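Local coordinates for protein bacillaene synthase decarboxylase PksI (Bacillus subtilis, PDB 4Q1K) that decarboxylates a carrier-tethered 3-methylglutaconyl group to 3-methylcrotonyl during assembly of the antibiotic polyketide bacillaene, working as a homotrimer of the crotonase-like family, at residues Gly128-Met131 and Gly132-Asp136. The protein carries 1 engineered substitution. Sequence-based numbering, arbitrary orientation.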
ATOM      1  N   GLY B 128      13.649   9.551 -15.670  1.00 21.90           N
ATOM      2  CA  GLY B 128      14.097  10.503 -14.640  1.00 23.02           C
ATOM      3  C   GLY B 128      13.286  10.306 -13.327  1.00 23.57           C
ATOM      4  O   GLY B 128      13.876  10.234 -12.222  1.00 25.65           O
ATOM      5  N   PHE B 129      11.965  10.163 -13.436  1.00 22.45           N
ATOM      6  CA  PHE B 129      11.080   9.878 -12.277  1.00 20.92           C
ATOM      7  C   PHE B 129      11.389   8.523 -11.718  1.00 22.68           C
ATOM      8  O   PHE B 129      11.561   8.355 -10.489  1.00 18.92           O
ATOM      9  CB  PHE B 129       9.634   9.960 -12.768  1.00 22.13           C
ATOM     10  CG  PHE B 129       8.557   9.748 -11.691  1.00 24.44           C
ATOM     11  CD1 PHE B 129       8.589  10.429 -10.478  1.00 23.03           C
ATOM     12  CD2 PHE B 129       7.445   8.968 -11.999  1.00 27.66           C
ATOM     13  CE1 PHE B 129       7.577  10.216  -9.539  1.00 24.86           C
ATOM     14  CE2 PHE B 129       6.397   8.760 -11.072  1.00 28.55           C
ATOM     15  CZ  PHE B 129       6.483   9.427  -9.836  1.00 25.25           C
ATOM     16  N   VAL B 130      11.525   7.518 -12.589  1.00 21.19           N
ATOM     17  CA  VAL B 130      11.737   6.171 -12.096  1.00 20.49           C
ATOM     18  C   VAL B 130      13.107   6.050 -11.364  1.00 20.01           C
ATOM     19  O   VAL B 130      13.204   5.391 -10.294  1.00 19.87           O
ATOM     20  CB  VAL B 130      11.719   5.186 -13.324  1.00 21.43           C
ATOM     21  CG1 VAL B 130      12.215   3.794 -12.896  1.00 21.35           C
ATOM     22  CG2 VAL B 130      10.273   5.285 -13.852  1.00 19.20           C
ATOM     23  N   MET B 131      14.139   6.694 -11.929  1.00 22.65           N
ATOM     24  CA  MET B 131      15.445   6.654 -11.248  1.00 23.79           C
ATOM     25  C   MET B 131      15.333   7.197  -9.822  1.00 23.24           C
ATOM     26  O   MET B 131      15.947   6.610  -8.871  1.00 26.28           O
ATOM     27  CB  MET B 131      16.499   7.461 -12.046  1.00 22.61           C
ATOM     28  CG  MET B 131      17.796   7.587 -11.210  1.00 24.67           C
ATOM     29  SD  MET B 131      18.955   8.660 -12.171  1.00 28.32           S
ATOM     30  CE  MET B 131      18.101  10.230 -12.011  1.00 21.76           C
ATOM     31  N   GLY B 132      14.529   8.268  -9.618  1.00 21.62           N
ATOM     32  CA  GLY B 132      14.347   8.854  -8.302  1.00 22.64           C
ATOM     33  C   GLY B 132      13.575   7.926  -7.381  1.00 18.80           C
ATOM     34  O   GLY B 132      13.883   7.851  -6.216  1.00 19.04           O
ATOM     35  N   LEU B 133      12.634   7.173  -7.928  1.00 18.66           N
ATOM     36  CA  LEU B 133      11.779   6.290  -7.089  1.00 17.52           C
ATOM     37  C   LEU B 133      12.557   5.135  -6.501  1.00 17.62           C
ATOM     38  O   LEU B 133      12.099   4.489  -5.517  1.00 18.10           O
ATOM     39  CB  LEU B 133      10.589   5.710  -7.909  1.00 17.10           C
ATOM     40  CG  LEU B 133       9.633   6.771  -8.398  1.00 21.12           C
ATOM     41  CD1 LEU B 133       8.580   6.028  -9.258  1.00 21.25           C
ATOM     42  CD2 LEU B 133       8.932   7.450  -7.193  1.00 17.46           C
ATOM     43  N   PHE B 134      13.735   4.765  -7.068  1.00 17.22           N
ATOM     44  CA  PHE B 134      14.539   3.740  -6.441  1.00 19.26           C
ATOM     45  C   PHE B 134      15.336   4.199  -5.257  1.00 19.21           C
ATOM     46  O   PHE B 134      15.978   3.395  -4.587  1.00 25.15           O
ATOM     47  CB  PHE B 134      15.536   3.209  -7.454  1.00 20.27           C
ATOM     48  CG  PHE B 134      14.944   2.126  -8.365  1.00 19.46           C
ATOM     49  CD1 PHE B 134      14.821   0.802  -7.899  1.00 18.84           C
ATOM     50  CD2 PHE B 134      14.499   2.435  -9.667  1.00 19.32           C
ATOM     51  CE1 PHE B 134      14.251  -0.207  -8.698  1.00 21.15           C
ATOM     52  CE2 PHE B 134      14.014   1.437 -10.499  1.00 20.31           C
ATOM     53  CZ  PHE B 134      13.858   0.110  -9.996  1.00 20.53           C
ATOM     54  N   ALA B 135      15.308   5.494  -4.963  1.00 18.66           N
ATOM     55  CA  ALA B 135      15.973   6.023  -3.706  1.00 17.77           C
ATOM     56  C   ALA B 135      15.139   5.609  -2.483  1.00 18.74           C
ATOM     57  O   ALA B 135      14.001   5.173  -2.584  1.00 20.48           O
ATOM     58  CB  ALA B 135      16.040   7.553  -3.764  1.00 16.72           C
ATOM     59  N   ASP B 136      15.797   5.559  -1.296  1.00 19.47           N
ATOM     60  CA  ASP B 136      15.174   4.962  -0.110  1.00 18.65           C
ATOM     61  C   ASP B 136      14.176   5.983   0.442  1.00 18.88           C
ATOM     62  O   ASP B 136      13.196   5.616   1.049  1.00 20.08           O
ATOM     63  CB  ASP B 136      16.312   4.822   0.924  1.00 19.43           C
ATOM     64  CG  ASP B 136      17.409   3.898   0.379  1.00 19.47           C
ATOM     65  OD1 ASP B 136      17.089   2.674   0.175  1.00 22.51           O
ATOM     66  OD2 ASP B 136      18.447   4.402  -0.098  1.00 22.99           O
TER
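Leu133 lays its methyl CD1 over one face of the Phe129 ring, one helical turn back, in a CH-pi contact 4.0 Å from the ring centroid and 14° off its normal. CD2, the other branch, meets CE1 of Phe129 at 3.9 Å; a branched leucine can thus put one methyl over the ring and the other against its rim. CG of Phe129 stands anti to the backbone N (chi1 -178°), which brings one face of the ring to CD1. One residue further on, Val130 and Phe134 point the same way: CG1 of Val130 packs on CE2 of Phe134 at 3.8 Å, and both apolar side chains suit the buried surface of Ile164 on helix 161-169. With CG of Phe134 beside its own backbone N (chi1 -84°), CD2 comes within 3.3 Å of Val130 O. Gly132 brings no side chain to the buried backbone near Gly128 O and Phe129 O. Leu133 N bonds Phe129 O at 3.0 Å, Phe134 N is shared weakly between Val130 O and Met131 O, and Ala135 N reaches Gly132 O. Apolar i to i+4 pairs thus clothe a helix near the centre of the crotonase-like core, while these amides find acceptors three or four residues back, some weakly.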